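Local coordinates for filamentation induced by cAMP protein Fic (Desulfovibrio alaskensis, PDB 4RGL) that is of unknown function but belongs to the Fic/DOC family, joining a mainly helical Fic fold to a C-terminal domain related to helix-turn-helix proteins, at residues V132-R136 with E180-P184; H167-S172 with I200-W204; C173-Y177 with A235-V241; R220-Y224 with F243-A247. One frame throughout, in Å; residues are numbered along the deposited sequence.

Interaction 1. Residues V132-R136 with E180-P184; sequences VGIFR and EFIHP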
loop_
_atom_site.group_PDB
_atom_site.type_symbol
_atom_site.label_atom_id
_atom_site.label_comp_id
_atom_site.label_asym_id
_atom_site.label_seq_id
_atom_site.Cartn_x
_atom_site.Cartn_y
_atom_site.Cartn_z
ATOM N N VAL A 132 22.473 18.761 -5.828
ATOM C CA VAL A 132 21.273 18.234 -6.463
ATOM C C VAL A 132 20.135 19.269 -6.342
ATOM O O VAL A 132 20.082 20.029 -5.362
ATOM C CB VAL A 132 20.864 16.844 -5.856
ATOM C CG1 VAL A 132 20.319 16.998 -4.439
ATOM C CG2 VAL A 132 19.854 16.130 -6.749
ATOM N N GLY A 133 19.279 19.322 -7.355
ATOM C CA GLY A 133 18.133 20.218 -7.363
ATOM C C GLY A 133 16.919 19.613 -6.685
ATOM O O GLY A 133 16.622 18.427 -6.876
ATOM N N ILE A 134 16.229 20.415 -5.844
ATOM C CA ILE A 134 15.004 19.978 -5.182
ATOM C C ILE A 134 13.797 20.388 -6.033
ATOM O O ILE A 134 13.623 21.578 -6.334
ATOM C CB ILE A 134 14.900 20.545 -3.731
ATOM C CG1 ILE A 134 16.125 20.137 -2.882
ATOM C CG2 ILE A 134 13.585 20.105 -3.065
ATOM C CD1 ILE A 134 16.135 20.731 -1.449
ATOM N N PHE A 135 12.996 19.398 -6.464
ATOM C CA PHE A 135 11.796 19.646 -7.260
ATOM C C PHE A 135 10.551 19.557 -6.400
ATOM O O PHE A 135 10.364 18.565 -5.680
ATOM C CB PHE A 135 11.700 18.646 -8.428
ATOM C CG PHE A 135 12.659 18.912 -9.560
ATOM C CD1 PHE A 135 13.949 18.397 -9.538
ATOM C CD2 PHE A 135 12.251 19.623 -10.685
ATOM C CE1 PHE A 135 14.829 18.632 -10.594
ATOM C CE2 PHE A 135 13.124 19.832 -11.752
ATOM C CZ PHE A 135 14.409 19.343 -11.698
ATOM N N ARG A 136 9.690 20.586 -6.464
ATOM C CA ARG A 136 8.418 20.572 -5.748
ATOM C C ARG A 136 7.271 20.861 -6.726
ATOM O O ARG A 136 6.677 21.940 -6.701
ATOM C CB ARG A 136 8.419 21.576 -4.570
ATOM C CG ARG A 136 9.456 21.244 -3.502
ATOM C CD ARG A 136 9.068 21.784 -2.145
ATOM N NE ARG A 136 10.110 21.530 -1.149
ATOM C CZ ARG A 136 10.904 22.474 -0.655
ATOM N NH1 ARG A 136 10.720 23.748 -0.987
ATOM N NH2 ARG A 136 11.841 22.162 0.229
ATOM N N GLU A 180 13.363 15.495 3.188
ATOM C CA GLU A 180 13.064 16.159 1.914
ATOM C C GLU A 180 13.941 17.416 1.742
ATOM O O GLU A 180 14.367 17.721 0.628
ATOM C CB GLU A 180 11.564 16.525 1.835
ATOM C CG GLU A 180 11.064 16.822 0.417
ATOM C CD GLU A 180 11.285 18.239 -0.100
ATOM O OE1 GLU A 180 11.712 19.108 0.696
ATOM O OE2 GLU A 180 10.923 18.502 -1.269
ATOM N N PHE A 181 14.218 18.135 2.854
ATOM C CA PHE A 181 15.056 19.331 2.818
ATOM C C PHE A 181 16.510 18.980 2.477
ATOM O O PHE A 181 17.177 19.741 1.764
ATOM C CB PHE A 181 14.993 20.077 4.163
ATOM C CG PHE A 181 16.020 21.182 4.309
ATOM C CD1 PHE A 181 15.808 22.432 3.740
ATOM C CD2 PHE A 181 17.208 20.964 5.005
ATOM C CE1 PHE A 181 16.772 23.444 3.854
ATOM C CE2 PHE A 181 18.172 21.971 5.108
ATOM C CZ PHE A 181 17.943 23.208 4.542
ATOM N N ILE A 182 17.015 17.860 3.013
ATOM C CA ILE A 182 18.415 17.492 2.829
ATOM C C ILE A 182 18.643 16.874 1.422
ATOM O O ILE A 182 19.643 17.201 0.778
ATOM C CB ILE A 182 18.900 16.535 3.953
ATOM C CG1 ILE A 182 18.664 17.169 5.359
ATOM C CG2 ILE A 182 20.393 16.160 3.753
ATOM C CD1 ILE A 182 18.894 16.216 6.568
ATOM N N HIS A 183 17.691 16.009 0.931
ATOM C CA HIS A 183 17.860 15.311 -0.369
ATOM C C HIS A 183 19.219 14.601 -0.398
ATOM O O HIS A 183 20.142 15.062 -1.070
ATOM C CB HIS A 183 17.734 16.306 -1.553
ATOM C CG HIS A 183 16.414 16.259 -2.258
ATOM N ND1 HIS A 183 15.251 16.676 -1.638
ATOM C CD2 HIS A 183 16.142 15.992 -3.561
ATOM C CE1 HIS A 183 14.297 16.568 -2.552
ATOM N NE2 HIS A 183 14.787 16.165 -3.726
ATOM N N PRO A 184 19.422 13.580 0.474
ATOM C CA PRO A 184 20.779 13.040 0.659
ATOM C C PRO A 184 21.285 12.240 -0.541
ATOM O O PRO A 184 22.484 12.057 -0.679
ATOM C CB PRO A 184 20.630 12.137 1.886
ATOM C CG PRO A 184 19.204 11.765 1.909
ATOM C CD PRO A 184 18.467 12.969 1.420
HETATM O O HOH W 1 10.303 16.992 -3.446
#
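Ile134 lies across the imidazole of His183, its CG1 close to the ring normal and 3.9 Å from the centroid, a CH-pi contact over one face. His183 is the first residue of the HPFx(D/E)GNGR signature of Fic proteins, just past the end of helix 168-182. Residues 133-134 pair with 142-143 in a two-stranded hairpin, placed like the flap that borders the signature loop in this family. A beta-branched isoleucine suits the spot because both its arms meet the imidazole: CG2 sits 3.6 Å from His183 CE1 and also beside Glu180 OE2, while CD1, at the end of the CG1 arm, runs on to Phe181 O. Val132 adds CG1 beside His183 CB at 3.9 Å, crossing the histidine side chain at about a right angle.

The imidazole is fixed in rotation from its own helix end. His183 ND1 donates to Glu180 O at 2.6 Å, with the acceptor nearly in the ring plane. Its backbone has positive phi, and its carbonyl O accepts from Arg128.

Arg136 and Glu180 form a salt bridge, the polar half of the contact. The arginine offers NE and NH2 side-on, one to each carboxylate oxygen, with the two planes 31° apart. NH2 to OE1 is the straighter bond (3.1 Å, 162°) and uses the syn lone pair; NE meets OE2 tilted out of both planes. The extended arginine chain carries the guanidinium to Glu180, whose own chain bends at chi2 (-84°) to receive it, while NH1 bridges to Asp232. Glu180 OE2 and Phe135 O are further tied by one water, 2.7 Å from each.

Interaction 2. Residues H167-S172 with I200-W204; sequences HPLVAS and ILRNW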
loop_
_atom_site.group_PDB
_atom_site.type_symbol
_atom_site.label_atom_id
_atom_site.label_comp_id
_atom_site.label_asym_id
_atom_site.label_seq_id
_atom_site.Cartn_x
_atom_site.Cartn_y
_atom_site.Cartn_z
ATOM N N HIS A 167 5.831 11.019 19.374
ATOM C CA HIS A 167 5.069 9.840 18.974
ATOM C C HIS A 167 5.401 9.455 17.525
ATOM O O HIS A 167 5.611 10.333 16.690
ATOM C CB HIS A 167 3.559 10.099 19.138
ATOM C CG HIS A 167 2.719 8.880 18.944
ATOM N ND1 HIS A 167 2.270 8.503 17.691
ATOM C CD2 HIS A 167 2.306 7.963 19.850
ATOM C CE1 HIS A 167 1.595 7.382 17.874
ATOM N NE2 HIS A 167 1.580 7.024 19.161
ATOM N N PRO A 168 5.457 8.132 17.202
ATOM C CA PRO A 168 5.810 7.725 15.828
ATOM C C PRO A 168 5.051 8.518 14.744
ATOM O O PRO A 168 5.654 8.902 13.740
ATOM C CB PRO A 168 5.426 6.252 15.793
ATOM C CG PRO A 168 5.620 5.789 17.182
ATOM C CD PRO A 168 5.296 6.958 18.087
ATOM N N LEU A 169 3.732 8.775 14.954
ATOM C CA LEU A 169 2.916 9.534 13.991
ATOM C C LEU A 169 3.546 10.894 13.690
ATOM O O LEU A 169 3.640 11.284 12.527
ATOM C CB LEU A 169 1.481 9.724 14.521
ATOM C CG LEU A 169 0.611 8.470 14.561
ATOM C CD1 LEU A 169 -0.652 8.710 15.364
ATOM C CD2 LEU A 169 0.266 7.993 13.160
ATOM N N VAL A 170 4.026 11.592 14.735
ATOM C CA VAL A 170 4.663 12.904 14.586
ATOM C C VAL A 170 6.101 12.733 14.074
ATOM O O VAL A 170 6.509 13.427 13.145
ATOM C CB VAL A 170 4.635 13.696 15.925
ATOM C CG1 VAL A 170 5.310 15.058 15.771
ATOM C CG2 VAL A 170 3.206 13.855 16.436
ATOM N N ALA A 171 6.857 11.786 14.671
ATOM C CA ALA A 171 8.258 11.534 14.321
ATOM C C ALA A 171 8.421 11.218 12.827
ATOM O O ALA A 171 9.382 11.683 12.211
ATOM C CB ALA A 171 8.807 10.390 15.156
ATOM N N SER A 172 7.463 10.442 12.236
ATOM C CA SER A 172 7.502 10.096 10.807
ATOM C C SER A 172 7.324 11.340 9.940
ATOM O O SER A 172 7.987 11.471 8.912
ATOM C CB SER A 172 6.428 9.068 10.470
ATOM O OG SER A 172 5.129 9.611 10.624
ATOM N N ILE A 200 8.948 4.103 9.635
ATOM C CA ILE A 200 8.788 4.652 10.988
ATOM C C ILE A 200 7.389 4.266 11.556
ATOM O O ILE A 200 7.282 3.920 12.737
ATOM C CB ILE A 200 9.004 6.195 10.991
ATOM C CG1 ILE A 200 10.432 6.547 10.519
ATOM C CG2 ILE A 200 8.725 6.789 12.383
ATOM C CD1 ILE A 200 10.663 8.017 10.244
ATOM N N LEU A 201 6.345 4.237 10.684
ATOM C CA LEU A 201 4.990 3.876 11.114
ATOM C C LEU A 201 4.852 2.359 11.344
ATOM O O LEU A 201 4.195 1.953 12.303
ATOM C CB LEU A 201 3.935 4.349 10.101
ATOM C CG LEU A 201 3.754 5.878 9.973
ATOM C CD1 LEU A 201 2.643 6.207 9.012
ATOM C CD2 LEU A 201 3.475 6.522 11.330
ATOM N N ARG A 202 5.475 1.516 10.476
ATOM C CA ARG A 202 5.344 0.065 10.655
ATOM C C ARG A 202 6.247 -0.438 11.806
ATOM O O ARG A 202 5.956 -1.482 12.393
ATOM C CB ARG A 202 5.634 -0.706 9.361
ATOM C CG ARG A 202 7.074 -0.723 8.940
ATOM C CD ARG A 202 7.353 -1.937 8.079
ATOM N NE ARG A 202 7.444 -3.159 8.883
ATOM C CZ ARG A 202 7.320 -4.384 8.385
ATOM N NH1 ARG A 202 6.989 -4.559 7.109
ATOM N NH2 ARG A 202 7.443 -5.442 9.173
ATOM N N ASN A 203 7.287 0.349 12.184
ATOM C CA ASN A 203 8.112 0.020 13.358
ATOM C C ASN A 203 7.299 0.221 14.637
ATOM O O ASN A 203 7.622 -0.360 15.674
ATOM C CB ASN A 203 9.397 0.867 13.387
ATOM C CG ASN A 203 10.448 0.443 12.358
ATOM O OD1 ASN A 203 10.263 -0.514 11.584
ATOM N ND2 ASN A 203 11.593 1.127 12.361
ATOM N N TRP A 204 6.199 0.997 14.539
ATOM C CA TRP A 204 5.252 1.203 15.633
ATOM C C TRP A 204 4.100 0.204 15.527
ATOM O O TRP A 204 3.837 -0.543 16.471
ATOM C CB TRP A 204 4.722 2.655 15.616
ATOM C CG TRP A 204 3.519 2.889 16.490
ATOM C CD1 TRP A 204 3.412 2.619 17.821
ATOM C CD2 TRP A 204 2.341 3.627 16.135
ATOM N NE1 TRP A 204 2.186 3.031 18.288
ATOM C CE2 TRP A 204 1.519 3.678 17.281
ATOM C CE3 TRP A 204 1.890 4.235 14.953
ATOM C CZ2 TRP A 204 0.261 4.291 17.274
ATOM C CZ3 TRP A 204 0.639 4.831 14.945
ATOM C CH2 TRP A 204 -0.156 4.862 16.098
#
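The aromatic and CH-pi contacts gather on one face of Trp204. His167 presents an edge of its imidazole to the indole six-membered ring, a T-shaped pair with planes at 82° and centroids 4.6 Å apart; CE1 makes the approach, above the rim of the indole near CZ2. Over the five-membered ring of the same indole stands Pro168, whose CG is 4.0 Å from that centroid. A proline in the first turn of a helix needs no amide hydrogen, and its rigid pyrrolidine gives a firm surface for a flat indole. Trp204 is swung over it by having CG anti to the backbone N (chi1 167°).

Apolar packing continues inward. Leu169 CD2 takes two neighbours, lying 3.7 Å from Trp204 CZ3 and 4.0 Å from Leu201 CD2. Further along, Ile200 CG2 meets Ser172 CB at 3.8 Å, the small serine letting the two helices come near, with CA atoms of Ser172 and Ile200 5.6 Å apart.

His167 and Ser172 bond within their own segment. His167 is the N-cap: its ND1 accepts from Leu169 N at 3.1 Å, which holds the imidazole so that its neighbouring CE1-NE2 edge faces the indole. Ser172 OG turns back to donate to Leu169 O at 2.9 Å, coming from above the carbonyl plane, so a buried hydroxyl is satisfied beside Leu201 CD2. Ile29 of helix 16-32 also touches Trp204. The arrangement closes the far end of the antiparallel helix pair, 168-182 and 189-202, that flanks the signature loop in the Fic fold.

Interaction 3. Residues C173-Y177 with A235-V241; sequences CIFHY and ADATPFV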
loop_
_atom_site.group_PDB
_atom_site.type_symbol
_atom_site.label_atom_id
_atom_site.label_comp_id
_atom_site.label_asym_id
_atom_site.label_seq_id
_atom_site.Cartn_x
_atom_site.Cartn_y
_atom_site.Cartn_z
ATOM N N CYS A 173 6.447 12.264 10.364
ATOM C CA CYS A 173 6.211 13.508 9.634
ATOM C C CYS A 173 7.438 14.414 9.720
ATOM O O CYS A 173 7.838 15.001 8.710
ATOM C CB CYS A 173 4.965 14.213 10.159
ATOM S SG CYS A 173 3.432 13.286 9.919
ATOM N N ILE A 174 8.029 14.543 10.933
ATOM C CA ILE A 174 9.212 15.386 11.141
ATOM C C ILE A 174 10.384 14.867 10.286
ATOM O O ILE A 174 11.055 15.660 9.613
ATOM C CB ILE A 174 9.598 15.451 12.647
ATOM C CG1 ILE A 174 8.416 15.968 13.528
ATOM C CG2 ILE A 174 10.854 16.293 12.851
ATOM C CD1 ILE A 174 8.026 17.471 13.313
ATOM N N PHE A 175 10.613 13.531 10.293
ATOM C CA PHE A 175 11.689 12.924 9.507
ATOM C C PHE A 175 11.482 13.186 8.013
ATOM O O PHE A 175 12.417 13.597 7.330
ATOM C CB PHE A 175 11.778 11.416 9.776
ATOM C CG PHE A 175 12.948 10.743 9.089
ATOM C CD1 PHE A 175 12.850 10.312 7.771
ATOM C CD2 PHE A 175 14.151 10.555 9.757
ATOM C CE1 PHE A 175 13.941 9.730 7.128
ATOM C CE2 PHE A 175 15.238 9.954 9.116
ATOM C CZ PHE A 175 15.125 9.544 7.807
ATOM N N HIS A 176 10.245 12.957 7.512
ATOM C CA HIS A 176 9.887 13.193 6.103
ATOM C C HIS A 176 10.235 14.622 5.701
ATOM O O HIS A 176 10.843 14.837 4.660
ATOM C CB HIS A 176 8.371 12.931 5.891
ATOM C CG HIS A 176 7.965 12.739 4.454
ATOM N ND1 HIS A 176 7.085 11.737 4.084
ATOM C CD2 HIS A 176 8.341 13.419 3.345
ATOM C CE1 HIS A 176 6.932 11.858 2.776
ATOM N NE2 HIS A 176 7.683 12.843 2.284
ATOM N N TYR A 177 9.886 15.593 6.556
ATOM C CA TYR A 177 10.122 17.012 6.312
ATOM C C TYR A 177 11.613 17.323 6.280
ATOM O O TYR A 177 12.074 18.030 5.381
ATOM C CB TYR A 177 9.425 17.851 7.390
ATOM C CG TYR A 177 9.764 19.322 7.346
ATOM C CD1 TYR A 177 9.158 20.171 6.424
ATOM C CD2 TYR A 177 10.588 19.894 8.311
ATOM C CE1 TYR A 177 9.411 21.540 6.423
ATOM C CE2 TYR A 177 10.817 21.269 8.347
ATOM C CZ TYR A 177 10.235 22.088 7.395
ATOM O OH TYR A 177 10.491 23.440 7.404
ATOM N N ALA A 235 10.286 28.054 7.824
ATOM C CA ALA A 235 11.191 27.263 8.687
ATOM C C ALA A 235 10.415 26.592 9.859
ATOM O O ALA A 235 10.873 26.623 11.007
ATOM C CB ALA A 235 12.309 28.150 9.231
ATOM N N ASP A 236 9.250 25.981 9.554
ATOM C CA ASP A 236 8.410 25.344 10.569
ATOM C C ASP A 236 7.749 24.077 10.007
ATOM O O ASP A 236 7.024 24.151 9.017
ATOM C CB ASP A 236 7.338 26.333 11.070
ATOM C CG ASP A 236 6.453 25.790 12.176
ATOM O OD1 ASP A 236 6.862 24.800 12.835
ATOM O OD2 ASP A 236 5.391 26.396 12.434
ATOM N N ALA A 237 7.974 22.922 10.662
ATOM C CA ALA A 237 7.420 21.637 10.207
ATOM C C ALA A 237 5.921 21.513 10.539
ATOM O O ALA A 237 5.216 20.728 9.903
ATOM C CB ALA A 237 8.183 20.491 10.841
ATOM N N THR A 238 5.444 22.285 11.544
ATOM C CA THR A 238 4.064 22.216 12.056
ATOM C C THR A 238 2.994 22.084 10.889
ATOM O O THR A 238 2.196 21.144 10.914
ATOM C CB THR A 238 3.764 23.443 12.938
ATOM O OG1 THR A 238 4.722 23.495 13.996
ATOM C CG2 THR A 238 2.352 23.423 13.512
ATOM N N PRO A 239 2.952 23.018 9.884
ATOM C CA PRO A 239 1.897 22.922 8.850
ATOM C C PRO A 239 2.001 21.631 8.025
ATOM O O PRO A 239 0.973 21.080 7.613
ATOM C CB PRO A 239 2.141 24.160 7.979
ATOM C CG PRO A 239 3.550 24.565 8.268
ATOM C CD PRO A 239 3.788 24.218 9.689
ATOM N N PHE A 240 3.239 21.143 7.788
ATOM C CA PHE A 240 3.460 19.895 7.060
ATOM C C PHE A 240 2.960 18.699 7.885
ATOM O O PHE A 240 2.337 17.784 7.333
ATOM C CB PHE A 240 4.956 19.727 6.710
ATOM C CG PHE A 240 5.294 18.418 6.028
ATOM C CD1 PHE A 240 5.083 18.250 4.664
ATOM C CD2 PHE A 240 5.876 17.373 6.739
ATOM C CE1 PHE A 240 5.402 17.043 4.033
ATOM C CE2 PHE A 240 6.199 16.170 6.106
ATOM C CZ PHE A 240 5.967 16.015 4.756
ATOM N N VAL A 241 3.217 18.721 9.213
ATOM C CA VAL A 241 2.781 17.658 10.122
ATOM C C VAL A 241 1.248 17.590 10.130
ATOM O O VAL A 241 0.684 16.502 10.011
ATOM C CB VAL A 241 3.352 17.866 11.552
ATOM C CG1 VAL A 241 2.840 16.792 12.511
ATOM C CG2 VAL A 241 4.877 17.884 11.528
#
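Phe240 has CG anti to its backbone N (chi1 176°), which sends the ring into an aromatic cluster with His176 and Tyr177. One edge faces the imidazole of His176 in an offset edge-to-face pair, planes at 60°, with CZ over the face 3.8 Å from His176 CD2. Another part of the rim points in plane at a helix carbonyl, Phe240 CE2 toward Cys173 O. Tyr177 CB lies against Phe240 CD2, and the tyrosine ring receives the methyl of Ala237 on one face, Tyr177 CD2 to Ala237 CB being 3.5 Å; a residue as small as alanine lets that ring lie close to the backbone. Beyond, Ile174 CD1 reaches Val241 CG2 at 3.6 Å, with Cys173 CB next to the same methyl.

These residues join the start of helix 238-257 to helix 168-182, the helix that runs into the signature loop of the Fic fold.

Further out, the bond from His176 ND1 to Gln197 OE1 would limit rotation of the imidazole; NE2 has a weak one to Tyr224 OH. Tyr177 OH makes a weak bond to Ala231 O. Before the helix, Asp236 OD1 accepts from Thr238 N at 3.2 Å, from well above the carboxylate plane, which caps the first turn. Ala235, with positive phi, is the C-prime residue of the Schellman motif that ends helix 221-234.

Interaction 4. Residues R220-Y224 with F243-A247; sequences RQEDY and FMLGA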
loop_
_atom_site.group_PDB
_atom_site.type_symbol
_atom_site.label_atom_id
_atom_site.label_comp_id
_atom_site.label_asym_id
_atom_site.label_seq_id
_atom_site.Cartn_x
_atom_site.Cartn_y
_atom_site.Cartn_z
ATOM N N ARG A 220 -3.591 15.082 -3.702
ATOM C CA ARG A 220 -3.389 16.417 -3.110
ATOM C C ARG A 220 -1.975 16.911 -3.395
ATOM O O ARG A 220 -1.396 17.637 -2.581
ATOM C CB ARG A 220 -3.644 16.382 -1.590
ATOM C CG ARG A 220 -5.039 15.941 -1.207
ATOM C CD ARG A 220 -5.192 15.911 0.294
ATOM N NE ARG A 220 -6.461 15.321 0.698
ATOM C CZ ARG A 220 -6.789 15.076 1.960
ATOM N NH1 ARG A 220 -5.939 15.361 2.944
ATOM N NH2 ARG A 220 -7.961 14.526 2.253
ATOM N N GLN A 221 -1.413 16.511 -4.550
ATOM C CA GLN A 221 -0.020 16.774 -4.904
ATOM C C GLN A 221 0.295 18.292 -4.909
ATOM O O GLN A 221 1.290 18.711 -4.309
ATOM C CB GLN A 221 0.299 16.160 -6.268
ATOM C CG GLN A 221 1.784 15.984 -6.527
ATOM C CD GLN A 221 2.045 15.220 -7.800
ATOM O OE1 GLN A 221 1.290 14.314 -8.180
ATOM N NE2 GLN A 221 3.168 15.508 -8.441
ATOM N N GLU A 222 -0.573 19.112 -5.556
ATOM C CA GLU A 222 -0.362 20.566 -5.628
ATOM C C GLU A 222 -0.291 21.183 -4.209
ATOM O O GLU A 222 0.601 21.988 -3.937
ATOM C CB GLU A 222 -1.476 21.241 -6.454
ATOM C CG GLU A 222 -1.219 22.722 -6.723
ATOM C CD GLU A 222 -2.347 23.448 -7.436
ATOM O OE1 GLU A 222 -3.479 23.463 -6.897
ATOM O OE2 GLU A 222 -2.067 24.107 -8.465
ATOM N N ASP A 223 -1.223 20.770 -3.295
ATOM C CA ASP A 223 -1.246 21.264 -1.908
ATOM C C ASP A 223 -0.071 20.710 -1.121
ATOM O O ASP A 223 0.539 21.435 -0.333
ATOM C CB ASP A 223 -2.573 20.888 -1.211
ATOM C CG ASP A 223 -3.813 21.526 -1.829
ATOM O OD1 ASP A 223 -3.813 21.759 -3.067
ATOM O OD2 ASP A 223 -4.815 21.696 -1.103
ATOM N N TYR A 224 0.253 19.411 -1.333
ATOM C CA TYR A 224 1.371 18.739 -0.667
ATOM C C TYR A 224 2.659 19.533 -0.849
ATOM O O TYR A 224 3.243 19.980 0.140
ATOM C CB TYR A 224 1.533 17.304 -1.212
ATOM C CG TYR A 224 2.837 16.630 -0.841
ATOM C CD1 TYR A 224 3.082 16.216 0.466
ATOM C CD2 TYR A 224 3.750 16.249 -1.823
ATOM C CE1 TYR A 224 4.251 15.531 0.803
ATOM C CE2 TYR A 224 4.907 15.538 -1.502
ATOM C CZ TYR A 224 5.154 15.182 -0.187
ATOM O OH TYR A 224 6.292 14.482 0.132
ATOM N N PHE A 243 -0.708 18.530 7.639
ATOM C CA PHE A 243 -1.103 18.008 6.331
ATOM C C PHE A 243 -0.960 16.505 6.286
ATOM O O PHE A 243 -1.890 15.813 5.863
ATOM C CB PHE A 243 -0.267 18.649 5.203
ATOM C CG PHE A 243 -0.650 18.172 3.813
ATOM C CD1 PHE A 243 -1.641 18.823 3.084
ATOM C CD2 PHE A 243 -0.044 17.049 3.251
ATOM C CE1 PHE A 243 -2.013 18.365 1.813
ATOM C CE2 PHE A 243 -0.436 16.580 1.993
ATOM C CZ PHE A 243 -1.414 17.244 1.280
HETATM N N MSE A 244 0.221 15.984 6.695
HETATM C CA MSE A 244 0.504 14.557 6.619
HETATM C C MSE A 244 -0.396 13.757 7.572
HETATM O O MSE A 244 -0.996 12.768 7.144
HETATM C CB MSE A 244 1.970 14.279 6.918
HETATM C CG MSE A 244 2.426 12.899 6.444
HETATM SE SE MSE A 244 2.078 12.613 4.534
HETATM C CE MSE A 244 3.040 14.130 3.825
ATOM N N LEU A 245 -0.523 14.202 8.861
ATOM C CA LEU A 245 -1.425 13.532 9.817
ATOM C C LEU A 245 -2.858 13.579 9.312
ATOM O O LEU A 245 -3.618 12.631 9.520
ATOM C CB LEU A 245 -1.336 14.161 11.220
ATOM C CG LEU A 245 -0.031 13.915 11.994
ATOM C CD1 LEU A 245 -0.044 14.652 13.317
ATOM C CD2 LEU A 245 0.203 12.431 12.227
ATOM N N GLY A 246 -3.199 14.657 8.599
ATOM C CA GLY A 246 -4.500 14.793 7.962
ATOM C C GLY A 246 -4.696 13.763 6.872
ATOM O O GLY A 246 -5.678 13.011 6.891
ATOM N N ALA A 247 -3.694 13.644 5.964
ATOM C CA ALA A 247 -3.709 12.654 4.887
ATOM C C ALA A 247 -3.762 11.228 5.450
ATOM O O ALA A 247 -4.557 10.408 4.974
ATOM C CB ALA A 247 -2.480 12.823 4.004
#
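Phe243 is pushed between Arg220 and Tyr224, and the three account for most of the buried surface. With CG anti to the backbone N (chi1 -179°), its ring extends straight from helix 238-257 toward the first turn of helix 221-234; the two form an antiparallel helical hairpin. Tyr224 CA lies over one face of the phenyl group, 4.1 Å from its centroid, a CH-pi contact, while Tyr224 CB meets Phe243 CE2 at 3.8 Å. At the ring edge stands Arg220 CB, 3.7 Å from Phe243 CZ.

Arg220, at the N-cap position, suits a partly exposed border: its methylenes flank the phenylalanine, and the extended chain takes the guanidinium past Ala247 to a salt bridge with Asp250. Tyr224 also turns its ring edge to the terminal methyl of Met244, a selenomethionine here; Tyr224 CE1 and Met244 CE are 3.5 Å apart, the flexible chain being bent at chi2 and chi3 to bring the methyl there.

No hydrogen bond or salt bridge joins the two segments, so burial of apolar surface and van der Waals fit probably hold them, with the polar ends bonded to residues further off.

Helix 168-182 is common to interactions 1, 2 and 3, taking them from its N-terminal end (2) through its middle (3) to the signature loop (1). Interactions 3 and 4 share helix 238-257 and lie closest, with centres about 11 Å apart: Cys173 SG meets Met244 CB at 3.5 Å, and Phe240 CE1 meets Tyr224 CE1 at 3.7 Å. Interaction 2 packs against both, through Ile200 CD1 to Phe175 CB and Leu169 O to Leu245 CD2, each 3.6 Å. Interaction 1 meets the others only by continuing the chain of interaction 3, about 15 Å away between centres; its nearest atoms are about 5 Å from interaction 4. An unknown ligand, probably from the crystallisation liquor, lies about 4 Å from the Phe135 side chain.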